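Side-chain contacts in cytomegalovirus protein US2 (Human herpesvirus 5, PDB 1IM3), which redirects newly made MHC class I heavy chains through the SEC61 translocon to the cytosol for proteasomal destruction, hiding infected cells from cytotoxic T lymphocytes: residues Ala77-Leu82 against Val86-Cys91; Val52-Val55 against Ser59-Trp62. All coordinates share one frame; numbering follows the deposited sequence.

Contact 1. Residues Ala77-Leu82 against Val86-Cys91; sequences ALRLVL and VIWLRC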
loop_
_atom_site.group_PDB
_atom_site.type_symbol
_atom_site.label_atom_id
_atom_site.label_comp_id
_atom_site.label_asym_id
_atom_site.label_seq_id
_atom_site.Cartn_x
_atom_site.Cartn_y
_atom_site.Cartn_z
ATOM N N ALA D 77 9.057 -21.231 -10.332
ATOM C CA ALA D 77 8.383 -20.187 -11.100
ATOM C C ALA D 77 9.316 -18.990 -10.989
ATOM O O ALA D 77 9.493 -18.424 -9.916
ATOM C CB ALA D 77 7.032 -19.849 -10.507
ATOM N N LEU D 78 9.910 -18.611 -12.104
ATOM C CA LEU D 78 10.863 -17.523 -12.110
ATOM C C LEU D 78 10.340 -16.267 -12.776
ATOM O O LEU D 78 10.205 -16.215 -13.998
ATOM C CB LEU D 78 12.139 -17.993 -12.806
ATOM C CG LEU D 78 13.364 -17.085 -12.756
ATOM C CD1 LEU D 78 13.674 -16.709 -11.311
ATOM C CD2 LEU D 78 14.554 -17.823 -13.393
ATOM N N ARG D 79 10.029 -15.256 -11.973
ATOM C CA ARG D 79 9.554 -13.988 -12.507
ATOM C C ARG D 79 10.774 -13.100 -12.687
ATOM O O ARG D 79 11.584 -12.953 -11.785
ATOM C CB ARG D 79 8.552 -13.324 -11.551
ATOM C CG ARG D 79 8.121 -11.908 -11.963
ATOM C CD ARG D 79 7.061 -11.303 -11.027
ATOM N NE ARG D 79 6.764 -9.916 -11.383
ATOM C CZ ARG D 79 7.394 -8.857 -10.879
ATOM N NH1 ARG D 79 8.369 -8.996 -9.972
ATOM N NH2 ARG D 79 7.057 -7.654 -11.294
ATOM N N LEU D 80 10.920 -12.528 -13.868
ATOM C CA LEU D 80 12.061 -11.670 -14.123
ATOM C C LEU D 80 11.569 -10.369 -14.706
ATOM O O LEU D 80 10.585 -10.356 -15.437
ATOM C CB LEU D 80 13.009 -12.319 -15.138
ATOM C CG LEU D 80 13.674 -13.643 -14.790
ATOM C CD1 LEU D 80 14.464 -14.130 -15.988
ATOM C CD2 LEU D 80 14.597 -13.467 -13.582
ATOM N N VAL D 81 12.200 -9.260 -14.346
ATOM C CA VAL D 81 11.812 -8.025 -14.989
ATOM C C VAL D 81 13.123 -7.442 -15.491
ATOM O O VAL D 81 14.055 -7.173 -14.734
ATOM C CB VAL D 81 10.970 -7.072 -14.076
ATOM C CG1 VAL D 81 10.877 -7.604 -12.679
ATOM C CG2 VAL D 81 11.487 -5.664 -14.155
ATOM N N LEU D 82 13.201 -7.352 -16.809
ATOM C CA LEU D 82 14.384 -6.888 -17.510
ATOM C C LEU D 82 14.063 -5.562 -18.151
ATOM O O LEU D 82 13.164 -5.468 -18.997
ATOM C CB LEU D 82 14.748 -7.907 -18.579
ATOM C CG LEU D 82 14.705 -9.363 -18.092
ATOM C CD1 LEU D 82 14.893 -10.315 -19.268
ATOM C CD2 LEU D 82 15.776 -9.580 -17.048
ATOM N N VAL D 86 8.360 -7.660 -17.967
ATOM C CA VAL D 86 8.143 -8.830 -17.137
ATOM C C VAL D 86 8.017 -10.100 -17.964
ATOM O O VAL D 86 7.325 -10.136 -18.978
ATOM C CB VAL D 86 6.831 -8.678 -16.298
ATOM C CG1 VAL D 86 6.651 -9.871 -15.363
ATOM C CG2 VAL D 86 6.868 -7.389 -15.509
ATOM N N ILE D 87 8.696 -11.144 -17.530
ATOM C CA ILE D 87 8.585 -12.431 -18.200
ATOM C C ILE D 87 8.665 -13.492 -17.124
ATOM O O ILE D 87 9.412 -13.332 -16.155
ATOM C CB ILE D 87 9.725 -12.694 -19.217
ATOM C CG1 ILE D 87 11.067 -12.751 -18.510
ATOM C CG2 ILE D 87 9.739 -11.612 -20.276
ATOM C CD1 ILE D 87 12.191 -13.116 -19.427
ATOM N N TRP D 88 7.876 -14.546 -17.283
ATOM C CA TRP D 88 7.899 -15.647 -16.350
ATOM C C TRP D 88 8.525 -16.857 -17.026
ATOM O O TRP D 88 8.240 -17.132 -18.190
ATOM C CB TRP D 88 6.483 -16.012 -15.913
ATOM C CG TRP D 88 5.843 -15.028 -14.995
ATOM C CD1 TRP D 88 5.272 -13.834 -15.336
ATOM C CD2 TRP D 88 5.648 -15.178 -13.588
ATOM N NE1 TRP D 88 4.724 -13.237 -14.228
ATOM C CE2 TRP D 88 4.941 -14.043 -13.141
ATOM C CE3 TRP D 88 5.996 -16.173 -12.658
ATOM C CZ2 TRP D 88 4.562 -13.870 -11.803
ATOM C CZ3 TRP D 88 5.615 -16.003 -11.326
ATOM C CH2 TRP D 88 4.905 -14.854 -10.914
ATOM N N LEU D 89 9.389 -17.560 -16.302
ATOM C CA LEU D 89 9.982 -18.790 -16.800
ATOM C C LEU D 89 9.478 -19.864 -15.849
ATOM O O LEU D 89 9.123 -19.574 -14.720
ATOM C CB LEU D 89 11.519 -18.749 -16.747
ATOM C CG LEU D 89 12.270 -18.025 -17.862
ATOM C CD1 LEU D 89 11.847 -16.582 -17.914
ATOM C CD2 LEU D 89 13.757 -18.113 -17.610
ATOM N N ARG D 90 9.435 -21.103 -16.310
ATOM C CA ARG D 90 9.012 -22.206 -15.465
ATOM C C ARG D 90 10.089 -23.288 -15.611
ATOM O O ARG D 90 10.498 -23.570 -16.721
ATOM C CB ARG D 90 7.635 -22.680 -15.933
ATOM C CG ARG D 90 6.903 -23.573 -14.948
ATOM C CD ARG D 90 5.398 -23.579 -15.222
ATOM N NE ARG D 90 4.750 -24.776 -14.682
ATOM C CZ ARG D 90 4.838 -25.994 -15.221
ATOM N NH1 ARG D 90 5.546 -26.200 -16.329
ATOM N NH2 ARG D 90 4.213 -27.017 -14.646
ATOM N N CYS D 91 10.580 -23.854 -14.504
ATOM C CA CYS D 91 11.608 -24.895 -14.556
ATOM C C CYS D 91 11.154 -26.104 -13.731
ATOM O O CYS D 91 10.811 -25.957 -12.556
ATOM C CB CYS D 91 12.969 -24.397 -14.001
ATOM S SG CYS D 91 14.216 -25.728 -14.106
#
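Arg79 lies across the indole of Trp88, a neighbour in a non-hydrogen-bonded antiparallel pair, and each carbon of its chain meets the ring. CB sits over one face, 3.8 Å from the centroid of the six-membered ring and 1° off its normal, the geometry of a CH-pi contact. CG follows, 4.0 Å from Trp88 CE2. CD comes closest, 3.7 Å from Trp88 CZ2, and beyond it NE passes Val86 CG1. The torsions explain this course: with CG anti to the backbone N (chi1 173°) and the chain extended from CG to NE, the methylenes run across the ring. The guanidinium plane is turned 65° from the ring, which rules out a parallel stack. Its NH1 is hydrogen-bonded to the backbone of another protein's chain, which also packs on Trp88, and forms a salt bridge with Asp33. Ala77 CB meets the edge of the indole, near its plane.

The segments form part of the antiparallel hairpin of strands 75-82 and 85-91, an edge of one sheet of the immunoglobulin-like lumenal domain. Four nearly straight backbone hydrogen bonds join Leu78 to Leu89 and Leu80 to Ile87, reciprocally in each pair.

The sheet's other face carries Leu78, Leu80, Ile87 and Leu89. Leu80 CB lies 3.9 Å from Ile87 CG1, while its CD1 reaches diagonally to Leu89 CD1, 4.1 Å away. Farther along, Leu82 CD1 meets Ile87 CD1 at 3.9 Å, the two side chains crossing at about a right angle. Leu78, Leu80, Ile87 and Leu89 face the interior, where Phe3 and Ile5 of strand 3-12, Ile23 of strand 16-25 and Trp62 of strand 59-68 pack on this group and Leu82. Cys91 is disulfide-bonded to Cys10.

Contact 2. Residues Val52-Val55 against Ser59-Trp62; sequences VEFV and SLKW
Leu60 CD2 touches two side chains of the facing strand, 3.8 Å from Val52 CG1 and 4.0 Å from Phe54 CB. Val52 CG1 gets there by standing anti to its own nitrogen (chi1 179°). The Phe54 and Leu60 side chains cross at about a right angle. The ring atom Phe54 CD1 also lies 3.3 Å from Ser59 O, the carbonyl that accepts the bond from Val55 N.

Four backbone hydrogen bonds hold this register, pairing Glu53 with Lys61 and Val55 with Ser59; the N-H...O angle reaches 174° at Val55 N. Beside the Glu53, Val55, Ser59 and Lys61 side chains, a water donates to the backbone Glu53 O at 3.0 Å and is hydrogen-bonded to Ser59 OG at 2.9 Å. Glu53 OE1 and Lys61 NZ remain 6.5 Å apart, too far for a salt bridge.

Farther out, Phe30 of strand 30-37 meets the Phe54 ring and packs on Val52 and Leu60, while Met27 touches Phe54 and Leu60. Backbone hydrogen bonds between Leu60 and Ile23 and between Trp62 and Gly21 tie the inner strand to strand 16-25. The arrangement is an antiparallel beta hairpin at the edge of a sheet in an immunoglobulin-like sandwich.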
loop_
_atom_site.group_PDB
_atom_site.type_symbol
_atom_site.label_atom_id
_atom_site.label_comp_id
_atom_site.label_asym_id
_atom_site.label_seq_id
_atom_site.Cartn_x
_atom_site.Cartn_y
_atom_site.Cartn_z
ATOM N N VAL D 52 23.730 -14.954 -8.523
ATOM C CA VAL D 52 23.178 -14.145 -9.593
ATOM C C VAL D 52 24.273 -13.219 -10.146
ATOM O O VAL D 52 24.960 -12.544 -9.376
ATOM C CB VAL D 52 22.012 -13.291 -9.091
ATOM C CG1 VAL D 52 21.471 -12.432 -10.226
ATOM C CG2 VAL D 52 20.905 -14.199 -8.539
ATOM N N GLU D 53 24.448 -13.204 -11.466
ATOM C CA GLU D 53 25.436 -12.328 -12.081
ATOM C C GLU D 53 24.809 -11.518 -13.177
ATOM O O GLU D 53 24.267 -12.074 -14.129
ATOM C CB GLU D 53 26.597 -13.145 -12.641
ATOM C CG GLU D 53 27.339 -13.911 -11.566
ATOM C CD GLU D 53 28.561 -14.631 -12.093
ATOM O OE1 GLU D 53 28.418 -15.459 -13.025
ATOM O OE2 GLU D 53 29.669 -14.368 -11.572
ATOM N N PHE D 54 24.880 -10.203 -13.031
ATOM C CA PHE D 54 24.320 -9.284 -14.005
ATOM C C PHE D 54 25.435 -8.463 -14.616
ATOM O O PHE D 54 26.282 -7.951 -13.879
ATOM C CB PHE D 54 23.327 -8.342 -13.315
ATOM C CG PHE D 54 22.694 -7.337 -14.239
ATOM C CD1 PHE D 54 21.883 -7.752 -15.291
ATOM C CD2 PHE D 54 22.872 -5.971 -14.029
ATOM C CE1 PHE D 54 21.255 -6.829 -16.118
ATOM C CE2 PHE D 54 22.252 -5.041 -14.849
ATOM C CZ PHE D 54 21.444 -5.465 -15.894
ATOM N N VAL D 55 25.438 -8.361 -15.946
ATOM C CA VAL D 55 26.403 -7.537 -16.673
ATOM C C VAL D 55 25.532 -6.557 -17.434
ATOM O O VAL D 55 24.929 -6.919 -18.450
ATOM C CB VAL D 55 27.237 -8.358 -17.677
ATOM C CG1 VAL D 55 28.257 -7.453 -18.382
ATOM C CG2 VAL D 55 27.966 -9.466 -16.947
ATOM N N SER D 59 24.072 -9.337 -20.053
ATOM C CA SER D 59 23.424 -10.535 -19.590
ATOM C C SER D 59 23.047 -10.637 -18.122
ATOM O O SER D 59 23.520 -9.894 -17.258
ATOM C CB SER D 59 24.330 -11.712 -19.884
ATOM O OG SER D 59 25.507 -11.598 -19.098
ATOM N N LEU D 60 22.211 -11.632 -17.860
ATOM C CA LEU D 60 21.761 -11.934 -16.507
ATOM C C LEU D 60 21.874 -13.451 -16.400
ATOM O O LEU D 60 21.275 -14.204 -17.187
ATOM C CB LEU D 60 20.317 -11.456 -16.306
ATOM C CG LEU D 60 19.620 -11.495 -14.938
ATOM C CD1 LEU D 60 18.923 -12.788 -14.807
ATOM C CD2 LEU D 60 20.603 -11.274 -13.778
ATOM N N LYS D 61 22.674 -13.905 -15.452
ATOM C CA LYS D 61 22.854 -15.332 -15.261
ATOM C C LYS D 61 22.674 -15.722 -13.802
ATOM O O LYS D 61 22.997 -14.958 -12.876
ATOM C CB LYS D 61 24.249 -15.749 -15.720
ATOM C CG LYS D 61 24.486 -15.559 -17.206
ATOM C CD LYS D 61 25.937 -15.819 -17.552
ATOM C CE LYS D 61 26.165 -15.814 -19.058
ATOM N NZ LYS D 61 27.567 -16.196 -19.380
ATOM N N TRP D 62 22.156 -16.925 -13.591
ATOM C CA TRP D 62 21.975 -17.391 -12.239
ATOM C C TRP D 62 22.544 -18.785 -12.090
ATOM O O TRP D 62 22.598 -19.553 -13.047
ATOM C CB TRP D 62 20.499 -17.338 -11.838
ATOM C CG TRP D 62 19.567 -18.125 -12.671
ATOM C CD1 TRP D 62 19.068 -19.356 -12.380
ATOM C CD2 TRP D 62 18.908 -17.706 -13.886
ATOM N NE1 TRP D 62 18.135 -19.728 -13.323
ATOM C CE2 TRP D 62 18.017 -18.737 -14.254
ATOM C CE3 TRP D 62 18.976 -16.560 -14.682
ATOM C CZ2 TRP D 62 17.195 -18.655 -15.393
ATOM C CZ3 TRP D 62 18.161 -16.473 -15.810
ATOM C CH2 TRP D 62 17.277 -17.515 -16.156
HETATM O O HOH W 1 26.031 -12.577 -16.468
#

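How the contacts relate
Contact 1 and contact 2 are hairpins from the two four-stranded sheets of the domain, each including a strand at the edge of its sheet. Their centres lie 14 Å apart, yet they touch across the sandwich through Trp62: its CZ2 is 3.4 Å from Leu78 CD2, and its CH2 is 3.9 Å from Leu89 CD2. The indole thus packs against both strands of the 77-82/86-91 hairpin, and Phe32 of strand 30-37 meets the same ring. Along the chain the hairpins come in series, strand 59-68 being followed by strand 75-82. Within the assembly another protein's chain reaches contact 1, at Arg79 and Trp88, but does not touch contact 2.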